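Local coordinates for putative dihydrodipicolinate synthase (Thermus thermophilus, PDB 2PCQ), which is of unspecified function but belongs to the dihydrodipicolinate synthase family of TIM-barrel proteins and carries a bound potassium ion, at residues 69-73 with 74-78; 106-109 with 110-114; 161-164 with 165-169; 175-178 with 179-182; 221-224 with 225-229. All coordinates share one frame; numbering follows the deposited sequence.

Interactions 1 to 5 follow one another along the chain and sit on the outer helices and adjoining loops of a single eight-stranded TIM barrel. Interactions 1 and 2, with centres about 12 Å apart, touch where Leu-74 packs on Tyr-111, and both reach the second subunit. Interactions 4 and 5, with centres about 11 Å apart, meet through Gln-223; they and interaction 3 border the third subunit. Interaction 3 comes within about 5 Å (nearest atoms) of interaction 4 without touching it. The potassium ion, whose site includes Ala-143 and Val-148, lies about 8 Å from the side chain of Leu-168 and about 11 Å from that of Tyr-112. Interactions 2 and 5 are the farthest apart, about 38 Å between centres.

Interaction 1 (69-73 with 74-78); sequences LMEET and LPQAE
Thr-73 and Gln-76 meet obliquely, the threonine hydroxyl lying against the amide of the extended glutamine side chain. Thr-73 OG1 donates to Gln-76 OE1 over 2.7 Å, approaching well off the line of the C=O bond (115° at the oxygen) and tilted somewhat from its plane. The same hydroxyl accepts a weak bond from Gln-76 N at 3.4 Å. It can do both because OG1 sits between the backbone N and the carbonyl carbon (chi1 68°), turned to the first helical turn. Thr-73 is thus the N-cap of helix 74-87, which follows barrel strand 66-69, and its own carbonyl O takes the N-H of Ala-77 at 2.9 Å. Glu-71, in the loop after the strand, lies against the helix: its CG is 3.7 Å from Ala-77 CA, and a bend at chi2 brings the carboxylate back so that OE1 rests 3.6 Å from Gln-76 CB. The carboxylate and the glutamine amide are turned 66° apart. Both methyls of Leu-69 reach Ala-77, CD2 at 4.0 Å from its CB and CD1 near its carbonyl O. Gln-76 NE2 is hydrogen-bonded to Val-45 O of the second subunit, fixing the amide's rotation.

Interaction 2 (106-109 with 110-114); sequences AGLL and RYYEA
Ala-106 meets Arg-110 through both its carbonyl and its methyl: its O accepts from Arg-110 N at 3.3 Å, and its CB lies 3.8 Å from Arg-110 NH1. Gly-107 comes next, with its CA 3.3 Å above the plane of the guanidinium and over its centre. With no side chain on the glycine, the flat group can lie directly on the backbone. A bend at chi3 (-67°) folds the arginine chain back along the first turn, the turn at chi4 (-80°) lays the plane over the glycine, and Arg-110 NH2 is hydrogen-bonded to Pro-258 O of the second subunit. Leu-108 lies side by side with Tyr-112, both pointing the same way, and its CD1 packs 3.7 Å from ring atom CE1. Its carbonyl O accepts from Tyr-112 N. The carbonyl of Leu-109 takes Glu-113 N at 2.9 Å. These bonds make up the opening turns of helix 107-118, in the beta-alpha-beta unit between barrel strands 91-94 and 121-125. Leu-108, Leu-109 and Tyr-112 face helix 136-142, Tyr-112 OH bonds to Ala-94 O at the end of the preceding strand, and Tyr-111 packs on helix 74-87.

Interaction 3 (161-164 with 165-169); sequences IAFY and QARLQ
Ile-161, Ala-162, Phe-163 and Tyr-164 each accept through the backbone O from the N-H four residues on, the last bond joining Leu-168 N to Tyr-164 O at 2.8 Å, just where the chain leaves helical geometry. Phe-163 and Arg-167 form the main side-chain pair. The arginine passes over the ring: its CB and CG lie over one face, the former offset toward the rim, before CD comes 3.2 Å from Phe-163 CE1. A bend at chi3 (82°) then sets the guanidinium nearly upright to the ring, with 82° between the planes, so the ring carbon CE1 meets the edge of the guanidinium, 3.4 Å from Arg-167 NH1, and the two groups do not stack. NH1 also forms a salt bridge with Glu-140, tying the arginine to helix 136-142. Tyr-164 and Leu-168 touch through CD1 of the one and CD1 of the other, 3.9 Å apart, while the phenol OH is held by Asp-153. A water donates to both Ala-162 O and Gln-165 OE1, the latter at 2.7 Å, linking the extended glutamine back to the helix. Pro-179 and Phe-227 of the third subunit pack on Ala-162 and Phe-163. Leu-168 lies against Ala-143, a residue of the potassium site. The whole belongs to the end of helix 158-167, the crossover helix of a beta-alpha-beta unit between strands 148-153 and 172-175 of the TIM barrel.

Interaction 4 (175-178 with 179-182); sequences TGHA and PTFL
Thr-175, His-177 and Thr-180 converge on one water, which donates to His-177 O at 2.6 Å. The same water lies 2.6 Å from Thr-175 OG1. Thr-180 OG1 is its third neighbour, at 2.8 Å, so three groups hold this molecule inside the bend of the chain. Thr-175 OG1 has a further role, accepting from His-177 N at 3.2 Å to make an ST turn; with OG1 opposite the backbone N (chi1 180°), the hydroxyl is directed along the chain to the amide two residues on. Pro-179 lies on the imidazole of His-177 in a CH-pi contact: CD stands 3.7 Å from the ring centroid and only 7° off the normal, so that this carbon sits over the middle of the face. The ring's NE2 is hydrogen-bonded to Ser-159 OG of the third subunit, which together with the proline fixes its orientation. Farther along, Phe-181 N donates to Ala-178 O at 3.1 Å, from well above the carbonyl plane. Thr-175 CG2 lies at the edge of the Phe-181 ring, 3.7 Å from Phe-181 CD1. Thr-180, at the N-cap of helix 181-186, makes no side-chain capping bond. The bend carries the chain from barrel strand 172-175 into that short helix. Gln-223 of helix 216-247 binds Pro-179 O and Leu-182 N, while Phe-181 and Ala-178 pack on helix 201-212.

Interaction 5 (221-224 with 225-229); sequences ELQK and KLFPL
Leu-222 and Leu-226 pack one helical turn apart, with Leu-222 CG 4.1 Å from Leu-226 CD1. The aliphatic part of Lys-225 also packs on Leu-222, its CD 4.1 Å from Leu-222 CD1. An extended start to the lysine chain (chi1 178°, chi2 176°) brings CD there, before bends at chi3 and chi4 lead the ammonium away to a salt bridge with Glu-279. Both leucines also pack on helix 201-212, and Lys-225 on helix 266-278.

Among the backbone bonds, Lys-225 N donates to Glu-221 O at 3.0 Å and Leu-226 N to Leu-222 O at 2.9 Å. Phe-227 N reaches Lys-224 O only weakly, at 3.3 Å. Pro-228 has no N-H to offer, and its CD comes 3.4 Å from Lys-224 O, at the kink in helix 216-247.

The ionic contact lies within 221-224: Lys-224 NZ meets Glu-221 OE2 on its syn side at 3.3 Å, 27° out of the carboxylate plane.

The chemistry is thus divided round the helix, with Leu-222 and Leu-226 turned to helix 201-212, each lysine paired with a glutamate that probably offsets its charge, and a proline interrupting the regular bonding of the turn.

Interaction 1 (69-73 with 74-78)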
loop_
_atom_site.group_PDB
_atom_site.type_symbol
_atom_site.label_atom_id
_atom_site.label_comp_id
_atom_site.label_asym_id
_atom_site.label_seq_id
_atom_site.Cartn_x
_atom_site.Cartn_y
_atom_site.Cartn_z
ATOM N N LEU A 69 21.360 -0.757 15.898
ATOM C CA LEU A 69 21.981 -1.863 15.184
ATOM C C LEU A 69 21.044 -2.270 14.056
ATOM O O LEU A 69 19.968 -2.833 14.286
ATOM C CB LEU A 69 22.243 -3.046 16.124
ATOM C CG LEU A 69 23.134 -4.156 15.554
ATOM C CD1 LEU A 69 23.747 -4.946 16.693
ATOM C CD2 LEU A 69 22.332 -5.055 14.638
HETATM N N MSE A 70 21.453 -1.955 12.834
HETATM C CA MSE A 70 20.651 -2.281 11.671
HETATM C C MSE A 70 21.445 -3.135 10.691
HETATM O O MSE A 70 22.210 -2.621 9.872
HETATM C CB MSE A 70 20.190 -1.001 10.997
HETATM C CG MSE A 70 19.561 -0.048 11.978
HETATM SE SE MSE A 70 18.853 1.495 11.117
HETATM C CE MSE A 70 18.574 2.573 12.703
ATOM N N GLU A 71 21.264 -4.450 10.799
ATOM C CA GLU A 71 21.949 -5.407 9.941
ATOM C C GLU A 71 20.915 -6.362 9.355
ATOM O O GLU A 71 19.777 -6.429 9.827
ATOM C CB GLU A 71 22.996 -6.200 10.731
ATOM C CG GLU A 71 24.111 -5.372 11.364
ATOM C CD GLU A 71 24.912 -4.563 10.356
ATOM O OE1 GLU A 71 25.125 -5.043 9.223
ATOM O OE2 GLU A 71 25.342 -3.443 10.707
ATOM N N GLU A 72 21.326 -7.104 8.333
ATOM C CA GLU A 72 20.448 -8.045 7.652
ATOM C C GLU A 72 20.600 -9.468 8.175
ATOM O O GLU A 72 19.692 -10.278 8.019
ATOM C CB GLU A 72 20.742 -8.044 6.150
ATOM C CG GLU A 72 20.679 -6.679 5.462
ATOM C CD GLU A 72 19.263 -6.247 5.096
ATOM O OE1 GLU A 72 18.306 -7.016 5.345
ATOM O OE2 GLU A 72 19.111 -5.130 4.551
ATOM N N THR A 73 21.743 -9.776 8.786
ATOM C CA THR A 73 21.993 -11.127 9.288
ATOM C C THR A 73 22.731 -11.155 10.623
ATOM O O THR A 73 23.324 -10.163 11.040
ATOM C CB THR A 73 22.834 -11.939 8.289
ATOM O OG1 THR A 73 24.158 -11.388 8.220
ATOM C CG2 THR A 73 22.207 -11.899 6.905
ATOM N N LEU A 74 22.699 -12.307 11.282
ATOM C CA LEU A 74 23.376 -12.461 12.560
ATOM C C LEU A 74 24.890 -12.310 12.406
ATOM O O LEU A 74 25.532 -11.642 13.209
ATOM C CB LEU A 74 23.015 -13.812 13.188
ATOM C CG LEU A 74 21.583 -13.847 13.738
ATOM C CD1 LEU A 74 21.210 -15.253 14.175
ATOM C CD2 LEU A 74 21.478 -12.870 14.911
ATOM N N PRO A 75 25.484 -12.925 11.369
ATOM C CA PRO A 75 26.934 -12.769 11.218
ATOM C C PRO A 75 27.344 -11.298 11.119
ATOM O O PRO A 75 28.343 -10.887 11.707
ATOM C CB PRO A 75 27.229 -13.550 9.943
ATOM C CG PRO A 75 26.251 -14.681 10.038
ATOM C CD PRO A 75 24.976 -13.968 10.458
ATOM N N GLN A 76 26.573 -10.508 10.374
ATOM C CA GLN A 76 26.869 -9.084 10.222
ATOM C C GLN A 76 26.579 -8.333 11.516
ATOM O O GLN A 76 27.254 -7.362 11.846
ATOM C CB GLN A 76 26.029 -8.474 9.096
ATOM C CG GLN A 76 26.454 -8.889 7.701
ATOM C CD GLN A 76 25.384 -8.605 6.672
ATOM O OE1 GLN A 76 24.261 -9.101 6.779
ATOM N NE2 GLN A 76 25.723 -7.805 5.666
ATOM N N ALA A 77 25.565 -8.791 12.242
ATOM C CA ALA A 77 25.174 -8.170 13.496
ATOM C C ALA A 77 26.198 -8.381 14.612
ATOM O O ALA A 77 26.398 -7.501 15.452
ATOM C CB ALA A 77 23.821 -8.710 13.936
ATOM N N GLU A 78 26.844 -9.543 14.620
ATOM C CA GLU A 78 27.813 -9.863 15.663
ATOM C C GLU A 78 28.856 -8.774 15.919
ATOM O O GLU A 78 29.064 -8.373 17.062
ATOM C CB GLU A 78 28.492 -11.203 15.351
ATOM C CG GLU A 78 29.997 -11.150 15.168
ATOM C CD GLU A 78 30.616 -12.532 15.093
ATOM O OE1 GLU A 78 31.845 -12.627 14.886
ATOM O OE2 GLU A 78 29.873 -13.527 15.245
#

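Interaction 2 (106-109 with 110-114)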
loop_
_atom_site.group_PDB
_atom_site.type_symbol
_atom_site.label_atom_id
_atom_site.label_comp_id
_atom_site.label_asym_id
_atom_site.label_seq_id
_atom_site.Cartn_x
_atom_site.Cartn_y
_atom_site.Cartn_z
ATOM N N ALA A 106 9.777 -17.312 11.287
ATOM C CA ALA A 106 10.096 -17.333 12.711
ATOM C C ALA A 106 11.532 -16.878 12.947
ATOM O O ALA A 106 11.973 -16.763 14.092
ATOM C CB ALA A 106 9.888 -18.738 13.278
ATOM N N GLY A 107 12.258 -16.630 11.861
ATOM C CA GLY A 107 13.631 -16.166 11.975
ATOM C C GLY A 107 13.694 -14.801 12.642
ATOM O O GLY A 107 14.749 -14.383 13.122
ATOM N N LEU A 108 12.563 -14.098 12.669
ATOM C CA LEU A 108 12.499 -12.784 13.303
ATOM C C LEU A 108 12.770 -12.935 14.792
ATOM O O LEU A 108 13.550 -12.178 15.373
ATOM C CB LEU A 108 11.117 -12.151 13.109
ATOM C CG LEU A 108 10.907 -10.799 13.806
ATOM C CD1 LEU A 108 11.809 -9.747 13.184
ATOM C CD2 LEU A 108 9.458 -10.385 13.680
ATOM N N LEU A 109 12.111 -13.914 15.407
ATOM C CA LEU A 109 12.284 -14.171 16.831
ATOM C C LEU A 109 13.693 -14.692 17.087
ATOM O O LEU A 109 14.331 -14.307 18.066
ATOM C CB LEU A 109 11.249 -15.196 17.318
ATOM C CG LEU A 109 9.781 -14.811 17.101
ATOM C CD1 LEU A 109 8.876 -15.935 17.581
ATOM C CD2 LEU A 109 9.475 -13.519 17.848
ATOM N N ARG A 110 14.178 -15.562 16.204
ATOM C CA ARG A 110 15.522 -16.108 16.357
ATOM C C ARG A 110 16.556 -14.989 16.324
ATOM O O ARG A 110 17.544 -15.025 17.057
ATOM C CB ARG A 110 15.837 -17.117 15.246
ATOM C CG ARG A 110 14.998 -18.386 15.288
ATOM C CD ARG A 110 15.651 -19.502 14.477
ATOM N NE ARG A 110 15.676 -19.239 13.038
ATOM C CZ ARG A 110 14.641 -19.417 12.223
ATOM N NH1 ARG A 110 13.485 -19.861 12.700
ATOM N NH2 ARG A 110 14.763 -19.157 10.926
ATOM N N TYR A 111 16.323 -13.996 15.472
ATOM C CA TYR A 111 17.241 -12.869 15.340
ATOM C C TYR A 111 17.361 -12.106 16.661
ATOM O O TYR A 111 18.455 -11.939 17.198
ATOM C CB TYR A 111 16.751 -11.922 14.239
ATOM C CG TYR A 111 17.693 -10.777 13.930
ATOM C CD1 TYR A 111 18.938 -11.007 13.338
ATOM C CD2 TYR A 111 17.344 -9.463 14.238
ATOM C CE1 TYR A 111 19.810 -9.953 13.060
ATOM C CE2 TYR A 111 18.209 -8.403 13.965
ATOM C CZ TYR A 111 19.437 -8.655 13.379
ATOM O OH TYR A 111 20.287 -7.610 13.115
ATOM N N TYR A 112 16.230 -11.651 17.183
ATOM C CA TYR A 112 16.215 -10.896 18.426
ATOM C C TYR A 112 16.664 -11.695 19.647
ATOM O O TYR A 112 17.326 -11.158 20.530
ATOM C CB TYR A 112 14.820 -10.316 18.667
ATOM C CG TYR A 112 14.525 -9.097 17.823
ATOM C CD1 TYR A 112 13.511 -9.112 16.863
ATOM C CD2 TYR A 112 15.262 -7.923 17.982
ATOM C CE1 TYR A 112 13.239 -7.985 16.085
ATOM C CE2 TYR A 112 14.998 -6.794 17.210
ATOM C CZ TYR A 112 13.986 -6.830 16.267
ATOM O OH TYR A 112 13.710 -5.709 15.521
ATOM N N GLU A 113 16.309 -12.974 19.702
ATOM C CA GLU A 113 16.704 -13.797 20.839
ATOM C C GLU A 113 18.212 -14.010 20.843
ATOM O O GLU A 113 18.831 -14.065 21.901
ATOM C CB GLU A 113 15.963 -15.135 20.804
ATOM C CG GLU A 113 14.454 -14.965 20.899
ATOM C CD GLU A 113 13.700 -16.271 20.787
ATOM O OE1 GLU A 113 14.250 -17.232 20.210
ATOM O OE2 GLU A 113 12.546 -16.328 21.260
ATOM N N ALA A 114 18.805 -14.108 19.656
ATOM C CA ALA A 114 20.246 -14.289 19.550
ATOM C C ALA A 114 20.956 -13.038 20.067
ATOM O O ALA A 114 21.914 -13.129 20.836
ATOM C CB ALA A 114 20.636 -14.551 18.105
#

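Interaction 3 (161-164 with 165-169)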
loop_
_atom_site.group_PDB
_atom_site.type_symbol
_atom_site.label_atom_id
_atom_site.label_comp_id
_atom_site.label_asym_id
_atom_site.label_seq_id
_atom_site.Cartn_x
_atom_site.Cartn_y
_atom_site.Cartn_z
ATOM N N ILE A 161 1.011 1.773 20.185
ATOM C CA ILE A 161 1.378 2.293 21.503
ATOM C C ILE A 161 0.310 1.893 22.521
ATOM O O ILE A 161 0.629 1.465 23.635
ATOM C CB ILE A 161 1.491 3.839 21.490
ATOM C CG1 ILE A 161 2.504 4.292 20.428
ATOM C CG2 ILE A 161 1.888 4.343 22.872
ATOM C CD1 ILE A 161 3.931 3.900 20.705
ATOM N N ALA A 162 -0.955 2.034 22.132
ATOM C CA ALA A 162 -2.073 1.684 23.008
ATOM C C ALA A 162 -2.024 0.199 23.350
ATOM O O ALA A 162 -2.346 -0.204 24.473
ATOM C CB ALA A 162 -3.403 2.028 22.329
ATOM N N PHE A 163 -1.621 -0.611 22.375
ATOM C CA PHE A 163 -1.508 -2.052 22.567
ATOM C C PHE A 163 -0.457 -2.360 23.636
ATOM O O PHE A 163 -0.720 -3.109 24.571
ATOM C CB PHE A 163 -1.111 -2.738 21.255
ATOM C CG PHE A 163 -0.821 -4.206 21.401
ATOM C CD1 PHE A 163 -1.836 -5.148 21.278
ATOM C CD2 PHE A 163 0.469 -4.646 21.678
ATOM C CE1 PHE A 163 -1.569 -6.514 21.428
ATOM C CE2 PHE A 163 0.747 -6.004 21.831
ATOM C CZ PHE A 163 -0.273 -6.941 21.707
ATOM N N TYR A 164 0.733 -1.782 23.500
ATOM C CA TYR A 164 1.792 -2.031 24.477
ATOM C C TYR A 164 1.298 -1.669 25.873
ATOM O O TYR A 164 1.532 -2.400 26.839
ATOM C CB TYR A 164 3.039 -1.188 24.183
ATOM C CG TYR A 164 3.554 -1.225 22.759
ATOM C CD1 TYR A 164 3.588 -2.415 22.029
ATOM C CD2 TYR A 164 4.036 -0.068 22.153
ATOM C CE1 TYR A 164 4.088 -2.446 20.726
ATOM C CE2 TYR A 164 4.541 -0.090 20.857
ATOM C CZ TYR A 164 4.562 -1.277 20.149
ATOM O OH TYR A 164 5.052 -1.281 18.860
ATOM N N GLN A 165 0.610 -0.533 25.963
ATOM C CA GLN A 165 0.089 -0.027 27.225
ATOM C C GLN A 165 -0.918 -0.959 27.891
ATOM O O GLN A 165 -0.861 -1.191 29.097
ATOM C CB GLN A 165 -0.562 1.344 27.008
ATOM C CG GLN A 165 -1.188 1.941 28.268
ATOM C CD GLN A 165 -1.886 3.256 28.000
ATOM O OE1 GLN A 165 -2.731 3.348 27.110
ATOM N NE2 GLN A 165 -1.547 4.280 28.775
ATOM N N ALA A 166 -1.842 -1.492 27.101
ATOM C CA ALA A 166 -2.873 -2.368 27.635
ATOM C C ALA A 166 -2.446 -3.819 27.856
ATOM O O ALA A 166 -2.947 -4.481 28.766
ATOM C CB ALA A 166 -4.105 -2.324 26.727
ATOM N N ARG A 167 -1.522 -4.316 27.040
ATOM C CA ARG A 167 -1.126 -5.715 27.163
ATOM C C ARG A 167 0.273 -6.043 27.665
ATOM O O ARG A 167 0.508 -7.164 28.115
ATOM C CB ARG A 167 -1.327 -6.429 25.819
ATOM C CG ARG A 167 -2.782 -6.616 25.408
ATOM C CD ARG A 167 -2.896 -7.510 24.175
ATOM N NE ARG A 167 -2.836 -8.939 24.482
ATOM C CZ ARG A 167 -2.761 -9.897 23.561
ATOM N NH1 ARG A 167 -2.727 -9.580 22.274
ATOM N NH2 ARG A 167 -2.741 -11.174 23.923
ATOM N N LEU A 168 1.202 -5.097 27.615
ATOM C CA LEU A 168 2.564 -5.414 28.021
ATOM C C LEU A 168 3.102 -4.730 29.269
ATOM O O LEU A 168 3.068 -3.510 29.387
ATOM C CB LEU A 168 3.517 -5.145 26.848
ATOM C CG LEU A 168 3.108 -5.759 25.503
ATOM C CD1 LEU A 168 4.149 -5.419 24.437
ATOM C CD2 LEU A 168 2.964 -7.274 25.643
ATOM N N GLN A 169 3.605 -5.536 30.197
ATOM C CA GLN A 169 4.204 -5.034 31.427
ATOM C C GLN A 169 5.703 -5.292 31.319
ATOM O O GLN A 169 6.134 -6.092 30.486
ATOM C CB GLN A 169 3.631 -5.760 32.642
ATOM C CG GLN A 169 2.127 -5.642 32.777
ATOM C CD GLN A 169 1.612 -6.278 34.050
ATOM O OE1 GLN A 169 1.895 -5.806 35.155
ATOM N NE2 GLN A 169 0.852 -7.357 33.905
HETATM O O HOH W 1 -4.197 1.458 25.919
#

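Interaction 4 (175-178 with 179-182)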
loop_
_atom_site.group_PDB
_atom_site.type_symbol
_atom_site.label_atom_id
_atom_site.label_comp_id
_atom_site.label_asym_id
_atom_site.label_seq_id
_atom_site.Cartn_x
_atom_site.Cartn_y
_atom_site.Cartn_z
ATOM N N THR A 175 8.542 6.522 21.954
ATOM C CA THR A 175 8.031 6.868 20.641
ATOM C C THR A 175 9.095 7.675 19.918
ATOM O O THR A 175 9.832 8.444 20.541
ATOM C CB THR A 175 6.734 7.699 20.722
ATOM O OG1 THR A 175 6.295 8.012 19.396
ATOM C CG2 THR A 175 6.968 8.996 21.486
ATOM N N GLY A 176 9.192 7.476 18.608
ATOM C CA GLY A 176 10.163 8.217 17.825
ATOM C C GLY A 176 9.444 9.191 16.914
ATOM O O GLY A 176 10.054 9.787 16.027
ATOM N N HIS A 177 8.141 9.359 17.147
ATOM C CA HIS A 177 7.303 10.244 16.333
ATOM C C HIS A 177 6.942 11.543 17.067
ATOM O O HIS A 177 6.072 11.557 17.939
ATOM C CB HIS A 177 6.022 9.505 15.934
ATOM C CG HIS A 177 5.237 10.191 14.862
ATOM N ND1 HIS A 177 5.692 10.305 13.564
ATOM C CD2 HIS A 177 4.026 10.792 14.889
ATOM C CE1 HIS A 177 4.793 10.946 12.839
ATOM N NE2 HIS A 177 3.772 11.253 13.620
ATOM N N ALA A 178 7.593 12.635 16.685
ATOM C CA ALA A 178 7.376 13.928 17.326
ATOM C C ALA A 178 5.988 14.565 17.205
ATOM O O ALA A 178 5.457 15.075 18.192
ATOM C CB ALA A 178 8.436 14.922 16.847
ATOM N N PRO A 179 5.388 14.556 16.002
ATOM C CA PRO A 179 4.060 15.162 15.819
ATOM C C PRO A 179 2.923 14.659 16.716
ATOM O O PRO A 179 1.969 15.393 16.967
ATOM C CB PRO A 179 3.774 14.929 14.332
ATOM C CG PRO A 179 5.152 14.955 13.718
ATOM C CD PRO A 179 5.945 14.120 14.707
ATOM N N THR A 180 3.013 13.422 17.198
ATOM C CA THR A 180 1.960 12.867 18.060
ATOM C C THR A 180 2.470 12.602 19.474
ATOM O O THR A 180 1.863 11.837 20.228
ATOM C CB THR A 180 1.428 11.529 17.504
ATOM O OG1 THR A 180 2.525 10.620 17.330
ATOM C CG2 THR A 180 0.720 11.739 16.164
ATOM N N PHE A 181 3.574 13.246 19.831
ATOM C CA PHE A 181 4.199 13.045 21.132
ATOM C C PHE A 181 3.257 13.033 22.337
ATOM O O PHE A 181 3.260 12.077 23.115
ATOM C CB PHE A 181 5.312 14.079 21.344
ATOM C CG PHE A 181 6.230 13.753 22.490
ATOM C CD1 PHE A 181 6.694 12.452 22.676
ATOM C CD2 PHE A 181 6.639 14.741 23.376
ATOM C CE1 PHE A 181 7.550 12.138 23.727
ATOM C CE2 PHE A 181 7.499 14.442 24.436
ATOM C CZ PHE A 181 7.954 13.136 24.611
ATOM N N LEU A 182 2.447 14.075 22.501
ATOM C CA LEU A 182 1.544 14.117 23.647
ATOM C C LEU A 182 0.559 12.951 23.613
ATOM O O LEU A 182 0.182 12.418 24.656
ATOM C CB LEU A 182 0.790 15.450 23.699
ATOM C CG LEU A 182 -0.147 15.635 24.900
ATOM C CD1 LEU A 182 0.621 15.413 26.195
ATOM C CD2 LEU A 182 -0.749 17.035 24.876
HETATM O O HOH W 2 4.543 9.919 19.207
#

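Interaction 5 (221-224 with 225-229)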
loop_
_atom_site.group_PDB
_atom_site.type_symbol
_atom_site.label_atom_id
_atom_site.label_comp_id
_atom_site.label_asym_id
_atom_site.label_seq_id
_atom_site.Cartn_x
_atom_site.Cartn_y
_atom_site.Cartn_z
ATOM N N GLU A 221 -0.729 22.988 24.910
ATOM C CA GLU A 221 -0.242 24.200 24.254
ATOM C C GLU A 221 1.171 24.013 23.723
ATOM O O GLU A 221 1.506 24.503 22.644
ATOM C CB GLU A 221 -0.276 25.401 25.208
ATOM C CG GLU A 221 -1.678 25.939 25.487
ATOM C CD GLU A 221 -2.426 26.323 24.217
ATOM O OE1 GLU A 221 -1.909 27.166 23.450
ATOM O OE2 GLU A 221 -3.529 25.785 23.983
ATOM N N LEU A 222 2.007 23.308 24.479
ATOM C CA LEU A 222 3.378 23.081 24.038
ATOM C C LEU A 222 3.387 22.089 22.872
ATOM O O LEU A 222 4.182 22.220 21.939
ATOM C CB LEU A 222 4.231 22.567 25.202
ATOM C CG LEU A 222 5.749 22.578 25.002
ATOM C CD1 LEU A 222 6.186 23.908 24.398
ATOM C CD2 LEU A 222 6.444 22.337 26.341
ATOM N N GLN A 223 2.492 21.105 22.929
ATOM C CA GLN A 223 2.369 20.105 21.869
ATOM C C GLN A 223 1.988 20.807 20.561
ATOM O O GLN A 223 2.519 20.494 19.494
ATOM C CB GLN A 223 1.307 19.067 22.264
ATOM C CG GLN A 223 0.577 18.358 21.114
ATOM C CD GLN A 223 1.450 17.419 20.306
ATOM O OE1 GLN A 223 2.302 16.706 20.850
ATOM N NE2 GLN A 223 1.223 17.390 18.997
ATOM N N LYS A 224 1.071 21.764 20.649
ATOM C CA LYS A 224 0.645 22.512 19.473
ATOM C C LYS A 224 1.787 23.394 18.966
ATOM O O LYS A 224 2.004 23.514 17.759
ATOM C CB LYS A 224 -0.574 23.372 19.815
ATOM C CG LYS A 224 -1.812 22.548 20.144
ATOM C CD LYS A 224 -2.859 23.347 20.909
ATOM C CE LYS A 224 -3.383 24.516 20.103
ATOM N NZ LYS A 224 -4.400 25.285 20.879
ATOM N N LYS A 225 2.519 24.002 19.894
ATOM C CA LYS A 225 3.637 24.868 19.537
ATOM C C LYS A 225 4.748 24.107 18.816
ATOM O O LYS A 225 5.357 24.622 17.874
ATOM C CB LYS A 225 4.212 25.531 20.790
ATOM C CG LYS A 225 5.423 26.421 20.520
ATOM C CD LYS A 225 5.894 27.117 21.790
ATOM C CE LYS A 225 4.841 28.086 22.315
ATOM N NZ LYS A 225 4.545 29.163 21.328
ATOM N N LEU A 226 5.004 22.878 19.256
ATOM C CA LEU A 226 6.058 22.060 18.662
ATOM C C LEU A 226 5.628 21.244 17.436
ATOM O O LEU A 226 6.471 20.679 16.738
ATOM C CB LEU A 226 6.639 21.115 19.722
ATOM C CG LEU A 226 7.308 21.771 20.936
ATOM C CD1 LEU A 226 7.725 20.703 21.949
ATOM C CD2 LEU A 226 8.519 22.578 20.473
ATOM N N PHE A 227 4.330 21.184 17.167
ATOM C CA PHE A 227 3.844 20.411 16.028
ATOM C C PHE A 227 4.501 20.763 14.683
ATOM O O PHE A 227 4.973 19.877 13.975
ATOM C CB PHE A 227 2.324 20.549 15.889
ATOM C CG PHE A 227 1.768 19.833 14.687
ATOM C CD1 PHE A 227 1.525 18.461 14.728
ATOM C CD2 PHE A 227 1.553 20.518 13.492
ATOM C CE1 PHE A 227 1.081 17.778 13.592
ATOM C CE2 PHE A 227 1.109 19.846 12.349
ATOM C CZ PHE A 227 0.874 18.474 12.398
ATOM N N PRO A 228 4.528 22.057 14.309
ATOM C CA PRO A 228 5.139 22.452 13.033
ATOM C C PRO A 228 6.593 22.013 12.892
ATOM O O PRO A 228 7.012 21.566 11.823
ATOM C CB PRO A 228 4.984 23.973 13.033
ATOM C CG PRO A 228 3.713 24.173 13.801
ATOM C CD PRO A 228 3.904 23.221 14.963
ATOM N N LEU A 229 7.358 22.144 13.974
ATOM C CA LEU A 229 8.763 21.753 13.979
ATOM C C LEU A 229 8.896 20.252 13.722
ATOM O O LEU A 229 9.661 19.825 12.860
ATOM C CB LEU A 229 9.412 22.087 15.330
ATOM C CG LEU A 229 10.879 21.663 15.491
ATOM C CD1 LEU A 229 11.772 22.675 14.789
ATOM C CD2 LEU A 229 11.250 21.565 16.970
#